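Local structure of sigma-54 interaction domain protein (Enterococcus faecalis, 3GDW) at residues L10-S15 and G73-F78; S15-M20 and A35-L40; L68-G73 and A92-S97. The protein is of unknown function but carries, in this fragment, a mannose-type PTS EIIA domain, probably part of a transcriptional regulator that binds ATP and DNA. All blocks are in the same frame, centred on the assembly; numbering follows the deposited sequence. Where two conformers were deposited one is given.

Contact 1 of 3, residues L10-S15 and G73-F78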
ATOM      1  N   LEU B  10       4.650   9.691  -0.372  1.00 26.39           N
ATOM      2  CA  LEU B  10       3.989  10.425   0.721  1.00 26.97           C
ATOM      3  C   LEU B  10       2.781   9.657   1.209  1.00 26.73           C
ATOM      4  O   LEU B  10       1.873   9.370   0.419  1.00 26.63           O
ATOM      5  CB  LEU B  10       3.544  11.825   0.258  1.00 27.36           C
ATOM      6  CG  LEU B  10       4.584  12.936   0.472  1.00 30.33           C
ATOM      7  CD1 LEU B  10       5.738  12.765  -0.476  1.00 33.79           C
ATOM      8  CD2 LEU B  10       3.960  14.331   0.297  1.00 33.81           C
HETATM    9  N   MSE B  11       2.766   9.311   2.502  1.00 26.46           N
HETATM   10  CA  MSE B  11       1.669   8.486   3.064  1.00 26.56           C
HETATM   11  C   MSE B  11       1.272   8.870   4.484  1.00 25.54           C
HETATM   12  O   MSE B  11       2.064   9.443   5.233  1.00 25.79           O
HETATM   13  CB  MSE B  11       2.026   6.976   3.003  1.00 26.02           C
HETATM   14  CG  MSE B  11       2.168   6.468   1.592  1.00 28.54           C
HETATM   15 SE   MSE B  11       2.765   4.656   1.484  0.75 32.49          SE
HETATM   16  CE  MSE B  11       2.801   4.547  -0.457  1.00 27.51           C
ATOM     17  N   HIS B  12       0.039   8.551   4.851  1.00 24.99           N
ATOM     18  CA  HIS B  12      -0.441   8.788   6.195  1.00 25.04           C
ATOM     19  C   HIS B  12       0.225   7.810   7.163  1.00 25.67           C
ATOM     20  O   HIS B  12       0.415   6.642   6.815  1.00 26.51           O
ATOM     21  CB  HIS B  12      -1.948   8.552   6.243  1.00 25.07           C
ATOM     22  CG  HIS B  12      -2.734   9.539   5.443  1.00 25.39           C
ATOM     23  ND1 HIS B  12      -2.616   9.648   4.072  1.00 24.50           N
ATOM     24  CD2 HIS B  12      -3.679  10.436   5.818  1.00 24.62           C
ATOM     25  CE1 HIS B  12      -3.445  10.585   3.638  1.00 26.06           C
ATOM     26  NE2 HIS B  12      -4.096  11.083   4.680  1.00 24.55           N
ATOM     27  N   GLY B  13       0.543   8.268   8.373  1.00 25.40           N
ATOM     28  CA  GLY B  13       1.040   7.372   9.413  1.00 25.18           C
ATOM     29  C   GLY B  13       2.502   7.644   9.666  1.00 25.14           C
ATOM     30  O   GLY B  13       3.082   8.500   9.003  1.00 24.21           O
ATOM     31  N   ASP B  14       3.093   6.916  10.622  1.00 24.83           N
ATOM     32  CA  ASP B  14       4.440   7.228  11.094  1.00 25.23           C
ATOM     33  C   ASP B  14       5.582   6.759  10.203  1.00 25.56           C
ATOM     34  O   ASP B  14       6.624   7.406  10.175  1.00 25.33           O
ATOM     35  CB  ASP B  14       4.651   6.689  12.517  1.00 25.95           C
ATOM     36  CG  ASP B  14       3.801   7.426  13.560  1.00 27.32           C
ATOM     37  OD1 ASP B  14       3.340   8.552  13.296  1.00 26.94           O
ATOM     38  OD2 ASP B  14       3.606   6.876  14.649  1.00 31.40           O
ATOM     39  N   SER B  15       5.425   5.607   9.527  1.00 25.13           N
ATOM     40  CA  SER B  15       6.550   4.996   8.811  1.00 25.14           C
ATOM     41  C   SER B  15       6.167   4.127   7.607  1.00 24.80           C
ATOM     42  O   SER B  15       7.002   3.377   7.094  1.00 25.32           O
ATOM     43  CB  SER B  15       7.409   4.160   9.768  1.00 25.58           C
ATOM     44  OG  SER B  15       6.701   3.007  10.195  1.00 26.56           O
ATOM     45  N   GLY B  73      -6.604  10.264   0.542  1.00 24.85           N
ATOM     46  CA  GLY B  73      -6.910  11.622   1.027  1.00 26.35           C
ATOM     47  C   GLY B  73      -6.417  12.738   0.111  1.00 27.49           C
ATOM     48  O   GLY B  73      -6.362  12.582  -1.107  1.00 28.26           O
ATOM     49  N   SER B  74      -6.024  13.859   0.708  1.00 28.59           N
ATOM     50  CA  SER B  74      -5.688  15.096  -0.032  1.00 29.92           C
ATOM     51  C   SER B  74      -4.350  15.027  -0.780  1.00 29.86           C
ATOM     52  O   SER B  74      -4.056  15.862  -1.637  1.00 29.22           O
ATOM     53  CB  SER B  74      -5.630  16.282   0.933  1.00 29.26           C
ATOM     54  OG  SER B  74      -6.912  16.685   1.344  1.00 33.45           O
ATOM     55  N   LEU B  75      -3.555  14.021  -0.447  1.00 30.03           N
ATOM     56  CA  LEU B  75      -2.184  13.969  -0.905  1.00 30.65           C
ATOM     57  C   LEU B  75      -2.045  13.988  -2.443  1.00 31.48           C
ATOM     58  O   LEU B  75      -1.105  14.571  -2.967  1.00 32.16           O
ATOM     59  CB  LEU B  75      -1.430  12.804  -0.240  1.00 29.41           C
ATOM     60  CG  LEU B  75      -1.308  12.754   1.301  1.00 29.22           C
ATOM     61  CD1 LEU B  75      -0.481  11.570   1.752  1.00 25.84           C
ATOM     62  CD2 LEU B  75      -0.693  14.017   1.863  1.00 29.42           C
ATOM     63  N   ASN B  76      -2.976  13.394  -3.182  1.00 32.90           N
ATOM     64  CA  ASN B  76      -2.803  13.413  -4.637  1.00 33.97           C
ATOM     65  C   ASN B  76      -2.879  14.799  -5.244  1.00 33.94           C
ATOM     66  O   ASN B  76      -2.201  15.071  -6.245  1.00 35.36           O
ATOM     67  CB  ASN B  76      -3.723  12.445  -5.383  1.00 35.02           C
ATOM     68  CG  ASN B  76      -2.924  11.508  -6.296  1.00 36.86           C
ATOM     69  OD1 ASN B  76      -1.802  11.109  -5.942  1.00 39.72           O
ATOM     70  ND2 ASN B  76      -3.485  11.144  -7.449  1.00 37.48           N
ATOM     71  N   SER B  77      -3.662  15.680  -4.624  1.00 32.64           N
ATOM     72  CA  SER B  77      -3.740  17.066  -5.069  1.00 31.60           C
ATOM     73  C   SER B  77      -2.389  17.775  -5.091  1.00 30.74           C
ATOM     74  O   SER B  77      -2.245  18.797  -5.746  1.00 29.49           O
ATOM     75  CB  SER B  77      -4.718  17.847  -4.205  1.00 31.84           C
ATOM     76  OG  SER B  77      -4.222  17.968  -2.895  1.00 32.51           O
ATOM     77  N   PHE B  78      -1.390  17.227  -4.391  1.00 29.82           N
ATOM     78  CA  PHE B  78      -0.063  17.871  -4.352  1.00 29.59           C
ATOM     79  C   PHE B  78       0.595  17.864  -5.717  1.00 29.58           C
ATOM     80  O   PHE B  78       1.417  18.727  -6.007  1.00 29.08           O
ATOM     81  CB  PHE B  78       0.907  17.193  -3.360  1.00 29.27           C
ATOM     82  CG  PHE B  78       0.506  17.304  -1.923  1.00 29.09           C
ATOM     83  CD1 PHE B  78      -0.574  18.091  -1.526  1.00 28.02           C
ATOM     84  CD2 PHE B  78       1.249  16.642  -0.952  1.00 28.59           C
ATOM     85  CE1 PHE B  78      -0.928  18.196  -0.180  1.00 28.93           C
ATOM     86  CE2 PHE B  78       0.917  16.745   0.399  1.00 28.82           C
ATOM     87  CZ  PHE B  78      -0.180  17.513   0.788  1.00 30.57           C
TER
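L75 carries its CG anti to the carbonyl carbon (chi1 -59°) and CD1 fully extended (chi2 -177°), which drives this methyl into the end of strand 6-12. There CD1 of L75 lies 3.5 Å from O of L10 and 4.0 Å from CA of M11, while H12 meets the same methyl. H12 has the same first torsion (chi1 -66°), and its ring passes alongside L75: the two side chains slide past each other in opposite directions, and CE1 of H12 stops 3.6 Å from CD1 of L75. The approach to the imidazole is oblique. Nearer the start of the segment, L10 and F78 cross at about a right angle, with CD2 of L10 meeting the ring edge in its plane, 3.8 Å from CD2 of F78. One face of that ring is taken by CA of L75, 4.2 Å above its centre, and Y48 meets F78 edge to face. M38 of strand 34-38 also packs on H12 and L75. The leucine methyl touches the CE1 and ND1 side of the imidazole by apolar contact, and ND1 of H12 is hydrogen-bonded to OD1 of D71. Type-4 EIIA domains carry their phosphorylated histidine at the end of this strand, so the chemistry is consistent with H12 being that residue, held by the apolar contact with L75 and the hydrogen bond to D71.

Contact 2 of 3, residues S15-M20 and A35-L40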
ATOM      1  N   SER B  15       5.425   5.607   9.527  1.00 25.13           N
ATOM      2  CA  SER B  15       6.550   4.996   8.811  1.00 25.14           C
ATOM      3  C   SER B  15       6.167   4.127   7.607  1.00 24.80           C
ATOM      4  O   SER B  15       7.002   3.377   7.094  1.00 25.32           O
ATOM      5  CB  SER B  15       7.409   4.160   9.768  1.00 25.58           C
ATOM      6  OG  SER B  15       6.701   3.007  10.195  1.00 26.56           O
ATOM      7  N   THR B  16       4.939   4.254   7.127  1.00 24.38           N
ATOM      8  CA  THR B  16       4.523   3.465   5.968  1.00 24.14           C
ATOM      9  C   THR B  16       5.318   3.838   4.736  1.00 24.97           C
ATOM     10  O   THR B  16       5.880   2.947   4.074  1.00 24.87           O
ATOM     11  CB  THR B  16       3.040   3.628   5.657  1.00 23.37           C
ATOM     12  OG1 THR B  16       2.321   3.413   6.868  1.00 23.09           O
ATOM     13  CG2 THR B  16       2.602   2.585   4.619  1.00 23.90           C
ATOM     14  N   ALA B  17       5.364   5.128   4.420  1.00 24.23           N
ATOM     15  CA  ALA B  17       6.080   5.570   3.224  1.00 24.63           C
ATOM     16  C   ALA B  17       7.568   5.188   3.300  1.00 24.63           C
ATOM     17  O   ALA B  17       8.128   4.644   2.319  1.00 24.03           O
ATOM     18  CB  ALA B  17       5.922   7.097   2.998  1.00 24.77           C
ATOM     19  N   SER B  18       8.210   5.483   4.445  1.00 23.94           N
ATOM     20  CA  SER B  18       9.644   5.258   4.575  1.00 24.10           C
ATOM     21  C   SER B  18      10.000   3.767   4.582  1.00 24.56           C
ATOM     22  O   SER B  18      11.002   3.371   4.002  1.00 24.79           O
ATOM     23  CB  SER B  18      10.238   5.982   5.801  1.00 24.09           C
ATOM     24  OG  SER B  18       9.490   5.706   6.987  1.00 23.96           O
ATOM     25  N   SER B  19       9.190   2.958   5.251  1.00 24.72           N
ATOM     26  CA  SER B  19       9.426   1.511   5.300  1.00 24.55           C
ATOM     27  C   SER B  19       9.223   0.860   3.922  1.00 25.56           C
ATOM     28  O   SER B  19       9.994  -0.028   3.547  1.00 24.72           O
ATOM     29  CB  SER B  19       8.481   0.882   6.309  1.00 24.33           C
ATOM     30  OG  SER B  19       8.703  -0.500   6.427  1.00 25.41           O
HETATM   31  N   MSE B  20       8.180   1.268   3.197  1.00 24.36           N
HETATM   32  CA  MSE B  20       8.012   0.777   1.827  1.00 25.96           C
HETATM   33  C   MSE B  20       9.176   1.157   0.939  1.00 25.55           C
HETATM   34  O   MSE B  20       9.624   0.323   0.143  1.00 25.62           O
HETATM   35  CB  MSE B  20       6.751   1.320   1.158  1.00 25.98           C
HETATM   36  CG  MSE B  20       5.532   0.597   1.450  1.00 28.51           C
HETATM   37 SE   MSE B  20       4.104   1.364   0.352  0.75 30.36          SE
HETATM   38  CE  MSE B  20       2.702   0.400   1.260  1.00 29.89           C
ATOM     39  N   ALA B  35      11.109   9.467   0.846  1.00 28.16           N
ATOM     40  CA  ALA B  35       9.837   9.182   1.540  1.00 27.00           C
ATOM     41  C   ALA B  35       9.529  10.230   2.612  1.00 26.95           C
ATOM     42  O   ALA B  35      10.447  10.721   3.288  1.00 25.60           O
ATOM     43  CB  ALA B  35       9.837   7.778   2.143  1.00 26.55           C
HETATM   44  N   MSE B  36       8.242  10.560   2.780  1.00 25.36           N
HETATM   45  CA  MSE B  36       7.850  11.502   3.825  1.00 26.12           C
HETATM   46  C   MSE B  36       6.604  10.933   4.445  1.00 24.65           C
HETATM   47  O   MSE B  36       5.677  10.582   3.724  1.00 22.78           O
HETATM   48  CB  MSE B  36       7.485  12.860   3.212  1.00 26.96           C
HETATM   49  CG  MSE B  36       8.472  13.325   2.143  1.00 31.81           C
HETATM   50 SE   MSE B  36       8.297  15.235   1.818  0.75 41.20          SE
HETATM   51  CE  MSE B  36      10.214  15.618   1.795  1.00 39.35           C
ATOM     52  N   ASN B  37       6.570  10.879   5.771  1.00 24.06           N
ATOM     53  CA  ASN B  37       5.444  10.281   6.479  1.00 23.97           C
ATOM     54  C   ASN B  37       4.630  11.410   7.046  1.00 24.54           C
ATOM     55  O   ASN B  37       5.191  12.336   7.618  1.00 24.05           O
ATOM     56  CB  ASN B  37       5.935   9.379   7.615  1.00 23.70           C
ATOM     57  CG  ASN B  37       6.842   8.254   7.114  1.00 23.41           C
ATOM     58  OD1 ASN B  37       6.408   7.371   6.360  1.00 21.86           O
ATOM     59  ND2 ASN B  37       8.110   8.324   7.476  1.00 21.08           N
HETATM   60  N   MSE B  38       3.312  11.353   6.890  1.00 25.08           N
HETATM   61  CA  MSE B  38       2.458  12.371   7.492  1.00 25.67           C
HETATM   62  C   MSE B  38       1.769  11.792   8.717  1.00 26.12           C
HETATM   63  O   MSE B  38       0.781  11.056   8.577  1.00 25.56           O
HETATM   64  CB  MSE B  38       1.401  12.877   6.510  1.00 25.70           C
HETATM   65  CG  MSE B  38       0.625  14.087   7.067  1.00 27.83           C
HETATM   66 SE   MSE B  38      -0.611  14.767   5.718  0.75 31.74          SE
HETATM   67  CE  MSE B  38      -1.957  13.363   5.895  1.00 33.11           C
ATOM     68  N   PRO B  39       2.285  12.120   9.919  1.00 26.20           N
ATOM     69  CA  PRO B  39       1.664  11.526  11.074  1.00 26.60           C
ATOM     70  C   PRO B  39       0.292  12.152  11.296  1.00 27.33           C
ATOM     71  O   PRO B  39      -0.054  13.190  10.703  1.00 26.28           O
ATOM     72  CB  PRO B  39       2.653  11.834  12.220  1.00 27.54           C
ATOM     73  CG  PRO B  39       3.331  13.126  11.799  1.00 27.28           C
ATOM     74  CD  PRO B  39       3.443  12.975  10.277  1.00 26.72           C
ATOM     75  N   LEU B  40      -0.521  11.496  12.098  1.00 28.12           N
ATOM     76  CA  LEU B  40      -1.931  11.863  12.125  1.00 29.38           C
ATOM     77  C   LEU B  40      -2.204  13.268  12.676  1.00 29.46           C
ATOM     78  O   LEU B  40      -3.178  13.878  12.299  1.00 29.36           O
ATOM     79  CB  LEU B  40      -2.790  10.774  12.797  1.00 30.61           C
ATOM     80  CG  LEU B  40      -2.992   9.500  11.932  1.00 32.86           C
ATOM     81  CD1 LEU B  40      -3.767   8.417  12.668  1.00 34.27           C
ATOM     82  CD2 LEU B  40      -3.654   9.795  10.533  1.00 35.58           C
TER
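The flat carboxamide of N37 is wedged against the first turn of helix 16-28, with O of D14 and CA of S15 over one face, CA of S15 being 3.7 Å from CG of N37. CB of A17 lies on the side of the other face, 3.4 Å from OD1 of N37. Along the edge, ND2 and OD1 both look at S18. This is the seam of a beta-alpha-beta unit in which helix 16-28 joins strand 6-12 to its parallel neighbour 34-38; the short segments 16-20 and 35-38 run nearly antiparallel (153°), their axes 6.5 Å apart at closest. N37 grips S18 twice. ND2 donates to OG of S18 over 3.0 Å, close to the amide plane, and OD1 accepts the backbone N-H of S18 over 3.2 Å, with the donor tilted 17° from the carbonyl plane. OG of S18 can receive the amide because it sits between the backbone N and the carbonyl carbon (chi1 50°). N of A17 comes within 3.1 Å of OD1 of N37 as well, and the N-terminus of the helix would probably favour the amide oxygen here. The pair of bonds to S18 fixes the rotation of the amide and tells its oxygen from its nitrogen. Away from the strand, the same helical turn meets the second subunit: OG of S15 bonds OG of S15 there, and T16 and S19 pair with S19 and T16 of that subunit. Beside the polar patch small side chains allow close packing: CB of A35 rests 3.5 Å from CA of S18 and 4.1 Å from CB of A17.

Contact 3 of 3, residues L68-G73 and A92-S97; sequences LLTDMG and AITMTS
A92 packs its CB against CB of L68, 4.1 Å away, on one face of the parallel sheet. I93 supplies the two ladder bonds: its N donates to O of L68 over 2.8 Å, and its O accepts an almost straight bond (174°) from N of T70, also 2.8 Å. On the opposite face I93 and L69 lie side by side, CB of I93 being 3.9 Å from CD2 of L69. T94 follows where the strand ends; in the conformer given, its OG1 bonds Q132 of the second subunit. M95 takes a positive phi (63°) that turns the chain, with its N donating to O of D71 over 3.0 Å, while its bent side chain curls back to bring CE to 3.3 Å from O of D71 and beside CB of M72. T96 then gives both OG1 (2.9 Å) and N (3.0 Å) to O of T70, so one buried carbonyl holds two donors; its side chain crosses that of L69 at about a right angle, CG2 against CB of L69. S97 leads into helix 98-109. The contact joins the strands of the beta-alpha-beta unit 66-70, 78-86, 90-93, typical of mannose-type EIIA domains, whose presumed active site lies at these C-terminal strand ends.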
ATOM      1  N   LEU B  68       4.870  11.554  -7.761  1.00 26.51           N
ATOM      2  CA  LEU B  68       4.357  11.452  -6.377  1.00 27.14           C
ATOM      3  C   LEU B  68       3.549  10.182  -6.242  1.00 26.87           C
ATOM      4  O   LEU B  68       2.575   9.975  -6.982  1.00 27.47           O
ATOM      5  CB  LEU B  68       3.429  12.624  -6.029  1.00 26.61           C
ATOM      6  CG  LEU B  68       4.008  14.041  -6.136  1.00 29.33           C
ATOM      7  CD1 LEU B  68       3.040  15.053  -5.503  1.00 31.33           C
ATOM      8  CD2 LEU B  68       5.401  14.170  -5.465  1.00 28.68           C
ATOM      9  N   LEU B  69       3.963   9.344  -5.311  1.00 25.97           N
ATOM     10  CA  LEU B  69       3.255   8.120  -4.976  1.00 24.78           C
ATOM     11  C   LEU B  69       2.626   8.323  -3.605  1.00 24.55           C
ATOM     12  O   LEU B  69       3.334   8.519  -2.619  1.00 24.86           O
ATOM     13  CB  LEU B  69       4.279   6.970  -4.931  1.00 23.83           C
ATOM     14  CG  LEU B  69       4.981   6.650  -6.254  1.00 23.25           C
ATOM     15  CD1 LEU B  69       5.954   5.488  -6.047  1.00 21.60           C
ATOM     16  CD2 LEU B  69       3.956   6.320  -7.383  1.00 21.43           C
ATOM     17  N   THR B  70       1.301   8.308  -3.537  1.00 24.25           N
ATOM     18  CA  THR B  70       0.595   8.539  -2.283  1.00 23.04           C
ATOM     19  C   THR B  70      -0.335   7.359  -1.932  1.00 22.78           C
ATOM     20  O   THR B  70      -0.508   6.424  -2.719  1.00 22.57           O
ATOM     21  CB  THR B  70      -0.263   9.854  -2.355  1.00 24.42           C
ATOM     22  OG1 THR B  70      -1.365   9.674  -3.280  1.00 22.60           O
ATOM     23  CG2 THR B  70       0.607  11.050  -2.789  1.00 23.27           C
ATOM     24  N   ASP B  71      -0.942   7.420  -0.754  1.00 22.14           N
ATOM     25  CA  ASP B  71      -1.901   6.408  -0.362  1.00 21.40           C
ATOM     26  C   ASP B  71      -3.356   6.861  -0.595  1.00 21.94           C
ATOM     27  O   ASP B  71      -4.088   6.205  -1.343  1.00 23.05           O
ATOM     28  CB  ASP B  71      -1.652   5.885   1.079  1.00 20.63           C
ATOM     29  CG  ASP B  71      -1.514   7.010   2.132  1.00 20.33           C
ATOM     30  OD1 ASP B  71      -1.630   8.240   1.808  1.00 21.34           O
ATOM     31  OD2 ASP B  71      -1.305   6.649   3.311  1.00 19.19           O
HETATM   32  N   MSE B  72      -3.786   7.942   0.051  1.00 21.93           N
HETATM   33  CA  MSE B  72      -5.201   8.326   0.044  1.00 22.87           C
HETATM   34  C   MSE B  72      -5.356   9.803   0.426  1.00 24.02           C
HETATM   35  O   MSE B  72      -4.360  10.509   0.606  1.00 23.23           O
HETATM   36  CB  MSE B  72      -5.973   7.442   1.025  1.00 22.98           C
HETATM   37  CG  MSE B  72      -5.381   7.498   2.429  1.00 22.33           C
HETATM   38 SE   MSE B  72      -6.325   6.516   3.729  0.75 28.25          SE
HETATM   39  CE  MSE B  72      -8.104   7.313   3.478  1.00 30.33           C
ATOM     40  N   GLY B  73      -6.604  10.264   0.542  1.00 24.85           N
ATOM     41  CA  GLY B  73      -6.910  11.622   1.027  1.00 26.35           C
ATOM     42  C   GLY B  73      -6.417  12.738   0.111  1.00 27.49           C
ATOM     43  O   GLY B  73      -6.362  12.582  -1.107  1.00 28.26           O
ATOM     44  N   ALA B  92       0.926  12.138 -10.280  1.00 30.33           N
ATOM     45  CA  ALA B  92       0.628  11.631  -8.939  1.00 29.50           C
ATOM     46  C   ALA B  92      -0.210  10.341  -9.018  1.00 29.30           C
ATOM     47  O   ALA B  92      -1.146  10.244  -9.805  1.00 28.87           O
ATOM     48  CB  ALA B  92      -0.100  12.688  -8.123  1.00 30.30           C
ATOM     49  N   ILE B  93       0.158   9.348  -8.221  1.00 28.05           N
ATOM     50  CA  ILE B  93      -0.543   8.069  -8.230  1.00 27.33           C
ATOM     51  C   ILE B  93      -0.943   7.714  -6.800  1.00 26.30           C
ATOM     52  O   ILE B  93      -0.080   7.655  -5.921  1.00 26.57           O
ATOM     53  CB  ILE B  93       0.370   6.963  -8.842  1.00 28.03           C
ATOM     54  CG1 ILE B  93       0.537   7.224 -10.346  1.00 27.30           C
ATOM     55  CG2 ILE B  93      -0.183   5.551  -8.567  1.00 28.85           C
ATOM     56  CD1 ILE B  93       1.573   6.359 -11.032  1.00 29.20           C
ATOM     57  N   THR B  94      -2.247   7.491  -6.591  0.50 25.84           N
ATOM     58  CA  THR B  94      -2.810   7.054  -5.304  0.50 24.64           C
ATOM     59  C   THR B  94      -2.773   5.532  -5.135  0.50 23.81           C
ATOM     60  O   THR B  94      -2.447   4.805  -6.074  0.50 23.08           O
ATOM     61  CB  THR B  94      -4.302   7.485  -5.139  0.50 25.16           C
ATOM     62  OG1 THR B  94      -5.106   6.872  -6.153  0.50 25.62           O
ATOM     63  CG2 THR B  94      -4.458   8.970  -5.229  0.50 25.10           C
HETATM   64  N   MSE B  95      -3.130   5.071  -3.929  1.00 22.58           N
HETATM   65  CA  MSE B  95      -3.302   3.641  -3.629  1.00 21.48           C
HETATM   66  C   MSE B  95      -1.972   2.901  -3.796  1.00 20.57           C
HETATM   67  O   MSE B  95      -1.941   1.738  -4.160  1.00 19.59           O
HETATM   68  CB  MSE B  95      -4.431   3.013  -4.488  1.00 21.66           C
HETATM   69  CG  MSE B  95      -5.783   3.704  -4.379  1.00 22.58           C
HETATM   70 SE   MSE B  95      -6.598   3.555  -2.591  0.50 25.11          SE
HETATM   71  CE  MSE B  95      -7.106   5.441  -2.366  1.00 31.99           C
ATOM     72  N   THR B  96      -0.875   3.614  -3.558  1.00 20.28           N
ATOM     73  CA  THR B  96       0.459   3.056  -3.769  1.00 20.92           C
ATOM     74  C   THR B  96       0.728   1.935  -2.761  1.00 19.97           C
ATOM     75  O   THR B  96       0.386   2.053  -1.601  1.00 20.07           O
ATOM     76  CB  THR B  96       1.542   4.130  -3.638  1.00 20.77           C
ATOM     77  OG1 THR B  96       1.303   5.169  -4.592  1.00 23.18           O
ATOM     78  CG2 THR B  96       2.901   3.535  -3.935  1.00 23.60           C
ATOM     79  N   SER B  97       1.286   0.821  -3.243  1.00 18.55           N
ATOM     80  CA  SER B  97       1.696  -0.287  -2.397  1.00 16.80           C
ATOM     81  C   SER B  97       3.191  -0.564  -2.665  1.00 15.70           C
ATOM     82  O   SER B  97       3.783   0.052  -3.525  1.00 14.24           O
ATOM     83  CB  SER B  97       0.845  -1.526  -2.719  1.00 16.47           C
ATOM     84  OG  SER B  97       1.010  -2.510  -1.711  1.00 17.28           O
TER

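The three contacts lie along one end of the four-stranded parallel sheet, ordered 34-38, 6-12, 66-70, 90-93. Contact 1 sits about 8 Å from contact 2 and 7 Å from contact 3 (centre to centre); those two are about 12 Å apart. Strand 6-12 ties both sides: O of M11 is 2.8 Å from N of M38, and N of L10 is 2.9 Å from O of L69. D71 of contact 3 also holds contact 1, with OD2 of D71 2.8 Å from N of H12, the presumed phosphorylation site. Contacts 2 and 3 meet where SE of M20 is 3.7 Å from C of S97. All three touch the second subunit.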